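Local structure of TarM (Staphylococcus aureus subsp. aureus 21178, 4X7R) at residues K83-L88 / G173-S178; T301-V306 / E481-K486; I337-L342 / D448-I453. The protein belongs to the group 1 glycosyltransferases of the GT-B clan, in which two Rossmann-like domains face each other across a cleft. The protein carries 1 engineered substitution. One frame throughout, in Å; residues are numbered along the deposited sequence.

Contact 1: residues K83-L88 / G173-S178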
loop_
_atom_site.group_PDB
_atom_site.type_symbol
_atom_site.label_atom_id
_atom_site.label_comp_id
_atom_site.label_asym_id
_atom_site.label_seq_id
_atom_site.Cartn_x
_atom_site.Cartn_y
_atom_site.Cartn_z
ATOM N N LYS A 83 -30.718 -5.312 19.565
ATOM C CA LYS A 83 -30.742 -4.007 20.198
ATOM C C LYS A 83 -29.294 -3.460 20.340
ATOM O O LYS A 83 -28.369 -4.230 20.561
ATOM C CB LYS A 83 -31.432 -4.159 21.578
ATOM C CG LYS A 83 -31.472 -2.924 22.491
ATOM C CD LYS A 83 -31.870 -3.247 23.951
ATOM C CE LYS A 83 -30.788 -3.893 24.807
ATOM N NZ LYS A 83 -29.605 -3.007 25.043
ATOM N N SER A 84 -29.124 -2.132 20.227
ATOM C CA SER A 84 -27.855 -1.431 20.446
ATOM C C SER A 84 -27.482 -1.452 21.929
ATOM O O SER A 84 -28.361 -1.548 22.800
ATOM C CB SER A 84 -27.956 0.010 19.973
ATOM O OG SER A 84 -27.827 -0.005 18.563
ATOM N N ASN A 85 -26.177 -1.372 22.223
ATOM C CA ASN A 85 -25.681 -1.392 23.599
ATOM C C ASN A 85 -25.941 -0.036 24.291
ATOM O O ASN A 85 -25.035 0.784 24.451
ATOM C CB ASN A 85 -24.198 -1.754 23.588
ATOM C CG ASN A 85 -23.598 -2.031 24.934
ATOM O OD1 ASN A 85 -24.296 -2.183 25.949
ATOM N ND2 ASN A 85 -22.285 -2.142 24.951
ATOM N N LYS A 86 -27.202 0.197 24.684
ATOM C CA LYS A 86 -27.646 1.437 25.334
ATOM C C LYS A 86 -26.900 1.765 26.616
ATOM O O LYS A 86 -26.656 2.941 26.876
ATOM C CB LYS A 86 -29.170 1.419 25.594
ATOM C CG LYS A 86 -30.030 1.146 24.349
ATOM C CD LYS A 86 -30.217 2.387 23.495
ATOM C CE LYS A 86 -30.382 2.057 22.042
ATOM N NZ LYS A 86 -30.233 3.280 21.225
ATOM N N LEU A 87 -26.531 0.740 27.405
ATOM C CA LEU A 87 -25.836 0.900 28.681
ATOM C C LEU A 87 -24.440 1.505 28.605
ATOM O O LEU A 87 -24.037 2.203 29.537
ATOM C CB LEU A 87 -25.843 -0.393 29.511
ATOM C CG LEU A 87 -27.223 -0.910 29.945
ATOM C CD1 LEU A 87 -27.083 -2.197 30.739
ATOM C CD2 LEU A 87 -27.994 0.143 30.756
ATOM N N LEU A 88 -23.697 1.235 27.518
ATOM C CA LEU A 88 -22.374 1.808 27.355
ATOM C C LEU A 88 -22.549 3.309 27.135
ATOM O O LEU A 88 -21.844 4.090 27.759
ATOM C CB LEU A 88 -21.622 1.134 26.184
ATOM C CG LEU A 88 -20.280 1.726 25.745
ATOM C CD1 LEU A 88 -19.287 1.761 26.884
ATOM C CD2 LEU A 88 -19.695 0.923 24.628
ATOM N N GLY A 173 -22.367 -1.499 19.269
ATOM C CA GLY A 173 -21.696 -0.973 20.452
ATOM C C GLY A 173 -21.297 -2.009 21.479
ATOM O O GLY A 173 -21.038 -1.655 22.634
ATOM N N TYR A 174 -21.220 -3.288 21.078
ATOM C CA TYR A 174 -20.810 -4.365 21.988
ATOM C C TYR A 174 -19.327 -4.726 21.793
ATOM O O TYR A 174 -18.879 -4.838 20.651
ATOM C CB TYR A 174 -21.685 -5.620 21.781
ATOM C CG TYR A 174 -23.142 -5.405 22.127
ATOM C CD1 TYR A 174 -23.604 -5.571 23.432
ATOM C CD2 TYR A 174 -24.054 -5.013 21.159
ATOM C CE1 TYR A 174 -24.948 -5.374 23.753
ATOM C CE2 TYR A 174 -25.383 -4.772 21.476
ATOM C CZ TYR A 174 -25.836 -4.983 22.764
ATOM O OH TYR A 174 -27.170 -4.780 23.025
ATOM N N PRO A 175 -18.569 -4.999 22.866
ATOM C CA PRO A 175 -17.151 -5.406 22.681
ATOM C C PRO A 175 -17.039 -6.806 22.107
ATOM O O PRO A 175 -17.804 -7.680 22.518
ATOM C CB PRO A 175 -16.561 -5.363 24.096
ATOM C CG PRO A 175 -17.763 -5.471 25.012
ATOM C CD PRO A 175 -18.949 -4.926 24.298
ATOM N N TYR A 176 -16.090 -7.023 21.153
ATOM C CA TYR A 176 -15.920 -8.325 20.499
ATOM C C TYR A 176 -14.505 -8.867 20.586
ATOM O O TYR A 176 -14.302 -10.077 20.455
ATOM C CB TYR A 176 -16.495 -8.342 19.044
ATOM C CG TYR A 176 -15.805 -7.402 18.072
ATOM C CD1 TYR A 176 -16.150 -6.054 18.010
ATOM C CD2 TYR A 176 -14.766 -7.847 17.257
ATOM C CE1 TYR A 176 -15.522 -5.186 17.122
ATOM C CE2 TYR A 176 -14.116 -6.979 16.374
ATOM C CZ TYR A 176 -14.485 -5.644 16.329
ATOM O OH TYR A 176 -13.882 -4.771 15.458
ATOM N N ILE A 177 -13.532 -7.965 20.815
ATOM C CA ILE A 177 -12.104 -8.240 20.982
ATOM C C ILE A 177 -11.569 -7.259 22.033
ATOM O O ILE A 177 -11.898 -6.069 21.978
ATOM C CB ILE A 177 -11.283 -8.117 19.640
ATOM C CG1 ILE A 177 -11.596 -9.252 18.675
ATOM C CG2 ILE A 177 -9.757 -8.074 19.908
ATOM C CD1 ILE A 177 -10.928 -9.142 17.343
ATOM N N SER A 178 -10.734 -7.764 22.978
ATOM C CA SER A 178 -10.015 -6.993 23.995
ATOM C C SER A 178 -8.581 -7.501 23.927
ATOM O O SER A 178 -8.380 -8.684 23.657
ATOM C CB SER A 178 -10.586 -7.201 25.399
ATOM O OG SER A 178 -10.442 -8.549 25.802
#

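Contact 2: residues T301-V306 / E481-K486. With 3YW ((2S)-2,3-dihydroxypropyl 2-acetamido-2-deoxy-alpha-D-glucopyranoside), chain F.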
loop_
_atom_site.group_PDB
_atom_site.type_symbol
_atom_site.label_atom_id
_atom_site.label_comp_id
_atom_site.label_asym_id
_atom_site.label_seq_id
_atom_site.Cartn_x
_atom_site.Cartn_y
_atom_site.Cartn_z
ATOM N N THR A 301 10.080 -16.731 -11.714
ATOM C CA THR A 301 9.882 -15.401 -12.256
ATOM C C THR A 301 8.495 -15.334 -12.849
ATOM O O THR A 301 8.148 -16.153 -13.704
ATOM C CB THR A 301 10.931 -15.053 -13.320
ATOM O OG1 THR A 301 12.213 -14.956 -12.702
ATOM C CG2 THR A 301 10.601 -13.742 -14.052
ATOM N N ILE A 302 7.681 -14.396 -12.367
ATOM C CA ILE A 302 6.372 -14.140 -12.966
ATOM C C ILE A 302 6.204 -12.626 -12.932
ATOM O O ILE A 302 6.119 -12.063 -11.858
ATOM C CB ILE A 302 5.147 -14.889 -12.314
ATOM C CG1 ILE A 302 5.371 -16.395 -12.153
ATOM C CG2 ILE A 302 3.850 -14.613 -13.111
ATOM C CD1 ILE A 302 4.194 -17.149 -11.488
ATOM N N SER A 303 6.149 -11.979 -14.080
ATOM C CA SER A 303 5.919 -10.532 -14.201
ATOM C C SER A 303 4.565 -10.160 -13.596
ATOM O O SER A 303 3.647 -10.984 -13.590
ATOM C CB SER A 303 5.846 -10.145 -15.682
ATOM O OG SER A 303 5.405 -8.806 -15.871
ATOM N N ASN A 304 4.413 -8.887 -13.193
ATOM C CA ASN A 304 3.097 -8.380 -12.807
ATOM C C ASN A 304 2.258 -8.432 -14.076
ATOM O O ASN A 304 2.801 -8.250 -15.186
ATOM C CB ASN A 304 3.169 -6.896 -12.437
ATOM C CG ASN A 304 3.640 -6.629 -11.048
ATOM O OD1 ASN A 304 3.142 -7.222 -10.096
ATOM N ND2 ASN A 304 4.642 -5.760 -10.919
ATOM N N PHE A 305 0.929 -8.626 -13.919
ATOM C CA PHE A 305 0.029 -8.558 -15.057
ATOM C C PHE A 305 0.031 -7.101 -15.518
ATOM O O PHE A 305 0.204 -6.191 -14.700
ATOM C CB PHE A 305 -1.392 -8.949 -14.652
ATOM C CG PHE A 305 -1.690 -10.430 -14.616
ATOM C CD1 PHE A 305 -1.878 -11.152 -15.797
ATOM C CD2 PHE A 305 -1.809 -11.101 -13.399
ATOM C CE1 PHE A 305 -2.221 -12.513 -15.759
ATOM C CE2 PHE A 305 -2.142 -12.460 -13.362
ATOM C CZ PHE A 305 -2.364 -13.152 -14.546
ATOM N N VAL A 306 -0.165 -6.880 -16.807
ATOM C CA VAL A 306 -0.179 -5.543 -17.382
ATOM C C VAL A 306 -1.545 -5.242 -18.013
ATOM O O VAL A 306 -2.128 -6.098 -18.691
ATOM C CB VAL A 306 1.043 -5.300 -18.334
ATOM C CG1 VAL A 306 0.882 -5.995 -19.675
ATOM C CG2 VAL A 306 1.262 -3.836 -18.559
ATOM N N GLU A 481 -1.892 -13.880 -21.217
ATOM C CA GLU A 481 -1.928 -15.333 -21.432
ATOM C C GLU A 481 -0.704 -16.019 -20.889
ATOM O O GLU A 481 -0.857 -17.000 -20.162
ATOM C CB GLU A 481 -2.121 -15.715 -22.917
ATOM C CG GLU A 481 -3.456 -15.292 -23.504
ATOM C CD GLU A 481 -3.496 -13.928 -24.175
ATOM O OE1 GLU A 481 -2.578 -13.099 -23.957
ATOM O OE2 GLU A 481 -4.452 -13.701 -24.952
ATOM N N SER A 482 0.501 -15.509 -21.210
ATOM C CA SER A 482 1.726 -16.142 -20.736
ATOM C C SER A 482 1.849 -16.046 -19.196
ATOM O O SER A 482 2.314 -16.994 -18.570
ATOM C CB SER A 482 2.952 -15.538 -21.403
ATOM O OG SER A 482 3.034 -14.152 -21.112
ATOM N N ILE A 483 1.457 -14.895 -18.610
ATOM C CA ILE A 483 1.529 -14.635 -17.168
ATOM C C ILE A 483 0.571 -15.539 -16.432
ATOM O O ILE A 483 0.977 -16.217 -15.492
ATOM C CB ILE A 483 1.416 -13.118 -16.818
ATOM C CG1 ILE A 483 2.651 -12.364 -17.383
ATOM C CG2 ILE A 483 1.315 -12.919 -15.291
ATOM C CD1 ILE A 483 2.492 -10.831 -17.578
ATOM N N LEU A 484 -0.688 -15.617 -16.908
ATOM C CA LEU A 484 -1.690 -16.510 -16.334
ATOM C C LEU A 484 -1.253 -17.977 -16.457
ATOM O O LEU A 484 -1.383 -18.711 -15.505
ATOM C CB LEU A 484 -3.026 -16.292 -17.034
ATOM C CG LEU A 484 -4.162 -17.188 -16.637
ATOM C CD1 LEU A 484 -4.627 -16.911 -15.143
ATOM C CD2 LEU A 484 -5.280 -17.061 -17.633
ATOM N N GLU A 485 -0.688 -18.388 -17.586
ATOM C CA GLU A 485 -0.185 -19.762 -17.743
ATOM C C GLU A 485 0.973 -20.068 -16.787
ATOM O O GLU A 485 1.066 -21.193 -16.325
ATOM C CB GLU A 485 0.228 -20.031 -19.181
ATOM C CG GLU A 485 -0.962 -20.190 -20.118
ATOM C CD GLU A 485 -0.599 -19.894 -21.567
ATOM O OE1 GLU A 485 0.597 -20.011 -21.924
ATOM O OE2 GLU A 485 -1.506 -19.512 -22.341
ATOM N N LYS A 486 1.830 -19.064 -16.470
ATOM C CA LYS A 486 2.910 -19.211 -15.501
ATOM C C LYS A 486 2.383 -19.511 -14.111
ATOM O O LYS A 486 2.937 -20.384 -13.440
ATOM C CB LYS A 486 3.844 -17.989 -15.481
ATOM C CG LYS A 486 4.849 -18.061 -16.640
ATOM C CD LYS A 486 5.514 -16.710 -16.857
ATOM C CE LYS A 486 6.422 -16.780 -18.076
ATOM N NZ LYS A 486 7.456 -15.726 -18.004
HETATM O O3A 3YW F . 7.219 -2.437 -0.079
HETATM C C4A 3YW F . 5.492 -2.306 -3.402
HETATM C C5A 3YW F . 6.397 -1.890 -2.268
HETATM O O5 3YW F . 5.638 -3.603 -6.187
HETATM C C6A 3YW F . 6.424 -2.909 -1.156
HETATM C C5 3YW F . 5.326 -3.189 -7.524
HETATM C C6 3YW F . 4.267 -4.140 -8.031
HETATM C C4 3YW F . 6.615 -3.174 -8.342
HETATM O O6 3YW F . 4.713 -5.488 -8.017
HETATM C C3 3YW F . 7.522 -2.083 -7.784
HETATM O O4 3YW F . 6.327 -2.881 -9.706
HETATM O O3 3YW F . 8.766 -2.023 -8.482
HETATM O O7 3YW F . 10.321 -1.845 -5.286
HETATM C C7 3YW F . 9.544 -0.895 -5.309
HETATM C C8 3YW F . 9.962 0.484 -4.894
HETATM N N2 3YW F . 8.279 -1.025 -5.713
HETATM C C2 3YW F . 7.747 -2.253 -6.281
HETATM C C1 3YW F . 6.530 -2.748 -5.478
HETATM O O1 3YW F . 5.892 -1.796 -4.676
HETATM O O2 3YW F . 5.953 -0.632 -1.761
HETATM O O HOH W 1 9.158 -16.482 -16.182
HETATM O O HOH W 2 6.566 -13.384 -16.774
#

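Contact 3: residues I337-L342 / D448-I453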
loop_
_atom_site.group_PDB
_atom_site.type_symbol
_atom_site.label_atom_id
_atom_site.label_comp_id
_atom_site.label_asym_id
_atom_site.label_seq_id
_atom_site.Cartn_x
_atom_site.Cartn_y
_atom_site.Cartn_z
ATOM N N ILE A 337 14.630 16.555 -9.087
ATOM C CA ILE A 337 14.678 18.019 -8.921
ATOM C C ILE A 337 16.028 18.550 -9.425
ATOM O O ILE A 337 16.050 19.556 -10.136
ATOM C CB ILE A 337 14.338 18.501 -7.479
ATOM C CG1 ILE A 337 12.965 17.987 -6.986
ATOM C CG2 ILE A 337 14.444 20.032 -7.339
ATOM C CD1 ILE A 337 11.757 18.238 -7.889
ATOM N N GLU A 338 17.137 17.835 -9.109
ATOM C CA GLU A 338 18.488 18.179 -9.577
ATOM C C GLU A 338 18.568 18.086 -11.097
ATOM O O GLU A 338 19.221 18.923 -11.720
ATOM C CB GLU A 338 19.556 17.287 -8.928
ATOM C CG GLU A 338 19.892 17.691 -7.499
ATOM C CD GLU A 338 20.821 16.759 -6.742
ATOM O OE1 GLU A 338 21.852 16.332 -7.315
ATOM O OE2 GLU A 338 20.532 16.481 -5.556
ATOM N N VAL A 339 17.866 17.096 -11.698
ATOM C CA VAL A 339 17.803 16.918 -13.154
ATOM C C VAL A 339 16.978 18.054 -13.774
ATOM O O VAL A 339 17.408 18.633 -14.775
ATOM C CB VAL A 339 17.295 15.504 -13.563
ATOM C CG1 VAL A 339 16.988 15.435 -15.057
ATOM C CG2 VAL A 339 18.318 14.440 -13.191
ATOM N N ALA A 340 15.819 18.388 -13.147
ATOM C CA ALA A 340 14.923 19.470 -13.569
ATOM C C ALA A 340 15.682 20.792 -13.673
ATOM O O ALA A 340 15.576 21.465 -14.698
ATOM C CB ALA A 340 13.761 19.599 -12.603
ATOM N N GLU A 341 16.521 21.108 -12.656
ATOM C CA GLU A 341 17.378 22.297 -12.604
ATOM C C GLU A 341 18.277 22.401 -13.851
ATOM O O GLU A 341 18.378 23.480 -14.431
ATOM C CB GLU A 341 18.227 22.298 -11.315
ATOM C CG GLU A 341 19.047 23.566 -11.107
ATOM C CD GLU A 341 19.874 23.616 -9.837
ATOM O OE1 GLU A 341 20.571 22.621 -9.538
ATOM O OE2 GLU A 341 19.856 24.671 -9.162
ATOM N N LEU A 342 18.898 21.274 -14.270
ATOM C CA LEU A 342 19.781 21.200 -15.441
ATOM C C LEU A 342 19.016 21.378 -16.753
ATOM O O LEU A 342 19.472 22.112 -17.626
ATOM C CB LEU A 342 20.564 19.874 -15.464
ATOM C CG LEU A 342 21.569 19.627 -14.335
ATOM C CD1 LEU A 342 21.991 18.174 -14.301
ATOM C CD2 LEU A 342 22.802 20.520 -14.482
ATOM N N ASP A 448 23.756 13.173 -18.146
ATOM C CA ASP A 448 23.325 12.391 -19.308
ATOM C C ASP A 448 21.802 12.233 -19.315
ATOM O O ASP A 448 21.210 12.216 -20.390
ATOM C CB ASP A 448 24.025 11.026 -19.390
ATOM C CG ASP A 448 23.738 10.276 -20.687
ATOM O OD1 ASP A 448 23.958 10.860 -21.776
ATOM O OD2 ASP A 448 23.269 9.116 -20.614
ATOM N N MET A 449 21.165 12.177 -18.134
ATOM C CA MET A 449 19.709 12.082 -18.069
ATOM C C MET A 449 19.056 13.399 -18.497
ATOM O O MET A 449 18.063 13.371 -19.231
ATOM C CB MET A 449 19.225 11.660 -16.690
ATOM C CG MET A 449 17.817 11.168 -16.722
ATOM S SD MET A 449 17.220 10.613 -15.125
ATOM C CE MET A 449 16.482 11.963 -14.658
ATOM N N ALA A 450 19.626 14.547 -18.052
ATOM C CA ALA A 450 19.164 15.884 -18.429
ATOM C C ALA A 450 19.302 16.066 -19.954
ATOM O O ALA A 450 18.381 16.583 -20.587
ATOM C CB ALA A 450 19.966 16.949 -17.693
ATOM N N ASP A 451 20.414 15.564 -20.538
ATOM C CA ASP A 451 20.695 15.602 -21.977
ATOM C C ASP A 451 19.660 14.824 -22.790
ATOM O O ASP A 451 19.202 15.320 -23.820
ATOM C CB ASP A 451 22.109 15.061 -22.282
ATOM C CG ASP A 451 23.257 16.019 -21.995
ATOM O OD1 ASP A 451 23.000 17.246 -21.869
ATOM O OD2 ASP A 451 24.418 15.550 -21.929
ATOM N N LYS A 452 19.284 13.615 -22.323
ATOM C CA LYS A 452 18.316 12.759 -23.018
ATOM C C LYS A 452 16.897 13.291 -22.948
ATOM O O LYS A 452 16.157 13.160 -23.924
ATOM C CB LYS A 452 18.419 11.283 -22.586
ATOM C CG LYS A 452 19.794 10.661 -22.880
ATOM C CD LYS A 452 20.107 10.439 -24.355
ATOM C CE LYS A 452 21.574 10.150 -24.592
ATOM N NZ LYS A 452 21.988 8.826 -24.058
ATOM N N ILE A 453 16.531 13.932 -21.823
ATOM C CA ILE A 453 15.226 14.567 -21.638
ATOM C C ILE A 453 15.127 15.720 -22.648
ATOM O O ILE A 453 14.125 15.807 -23.363
ATOM C CB ILE A 453 15.011 15.015 -20.163
ATOM C CG1 ILE A 453 14.700 13.794 -19.265
ATOM C CG2 ILE A 453 13.906 16.094 -20.042
ATOM C CD1 ILE A 453 15.041 13.979 -17.788
#

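Contact 1: residues K83-L88 / G173-S178
The amide of Asn-85 delivers ND2 to the carbonyl oxygen of Gly-173, 2.7 Å away and nearly straight at 173°. The acceptor lies in the plane of the amide, whereas the donor stands above the plane of the Gly-173 carbonyl. Leu-88 brings its CD2 methyl to the same oxygen, and Asn-85 CB sits just 3.3 Å from Gly-173 O. Such closeness suits glycine: with phi at 89° and no side chain, Gly-173 can turn the chain here and let Asn-85 lie against its backbone. Because CG of Asn-85 is anti to the backbone N (chi1 -171°), the amide runs over the ring of Tyr-174, almost parallel to it. Asn-85 CB is centred on that ring face, 3.6 Å from the centroid, as a CH-pi contact. The tyrosine, also stacked with His-81, sends its hydroxyl past this pair: Tyr-174 OH donates to Lys-83 O at 2.8 Å, with Lys-83 O beside the ring edge. Lys-83 bends its chain back so that NZ bonds Ser-84 O at 3.0 Å, from the face opposite to Lys-86 N. The contact thus joins the start of helix 86-95 to the turn entering strand 175-182 of the antiparallel sheet. Asparagine serves here twice, its flat face on an aromatic and its N-H on a carbonyl, and together with the tyrosine hydroxyl this should fix the rotation of both side chains at a partly exposed place on the surface.

Contact 2: residues T301-V306 / E481-K486
Ile-483 presses its CG2 methyl onto the middle of the Phe-305 ring, 3.6 Å from the centroid and 11° off the normal, the two side chains running past each other in opposite directions. That methyl is anti to the backbone N, while the longer branch reaches past it, so that CD1 meets Asn-304 O and the CB of Ser-303. A beta-branched residue suits the place: its two arms cover ring and backbone at once. Ile-302 crosses Ile-483 at a slant, CG2 to CG2 at 3.7 Å, and its CG1 lies along Lys-486 CB. Beyond CG the lysine is extended, and NZ reaches two waters, one bonded to Thr-301 O and the other accepting from Ser-303 N. Asn-304 turns the other way: its ND2 gives a weak bond of 2.9 Å to O6 of 3YW. Ser-303 OG donates to Asn-304 O at 2.7 Å and is also bonded to Gln-405, which helps hold this chain in place behind the pocket. Phe-305 rests on helix 17-31 as well. Segment 301-306 leaves the last strand of the N-terminal sheet, and its packing against the chain's final helix is the arrangement of many GT-B proteins, in which the C-terminal helix returns to the N-terminal domain.

Contact 3: residues I337-L342 / D448-I453
Met-449 opens the contact by reaching across to Val-339, its side chain meeting the valine at about a right angle. The chain runs straight through chi2 and then bends at the sulfur (chi3 96°), which carries CE onto both valine methyls. The fit is tight: Met-449 CE lies 3.4 Å from Val-339 CG2, closer than carbons usually come, and nearly as close to CG1. A long, unbranched and flexible methionine suits a position whose bond to CB does not aim at the partner helix, because its end can still swing in. Ala-450 follows, at the point where the backbones come nearest, its CA 5.5 Å from that of Val-339. Its small methyl allows this approach and takes the flank of Leu-342, Ala-450 CB lying 3.7 Å from Leu-342 CB. The CD1 methyl of the leucine is a little farther off. The axes of the two segments pass 9.0 Å apart and cross at -57°. Both helices belong to the C-terminal Rossmann-like domain of the GT-B fold: helix 333-346 is the crossover between the parallel strands 320-324 and 351-355, and helix 446-457 follows strand 438-441. Ile-446, nearly a turn earlier than the methionine, extends the apolar strip to Val-339 and Leu-342. On another side of the helix, Lys-452 turns toward Asp-448 in a long salt bridge, a pairing one turn apart that suits charged residues away from the apolar seam. One turn beyond Met-449, Ile-453 directs its CD1 to Val-339 CG1 at 3.7 Å, the longer arm of an isoleucine being able to span the gap between the helices.

From the N terminus, the chain first passes through the opening strands of the seven-stranded parallel sheet. Contact 1 then closes a loop of 84 residues, much of it strands of the large antiparallel sheet, and tethers helix 86-95 to that sheet. The chain returns to the parallel sheet before contact 2 opens at its last strand, so these two lie in series. Contact 2 closes only with the final helix, and the loop it spans holds the whole of contact 3, which joins two helices of the C-terminal domain. None cross. Contacts 1 and 3 lie on opposite sides of the chain's centre, their own centres about 59 Å apart.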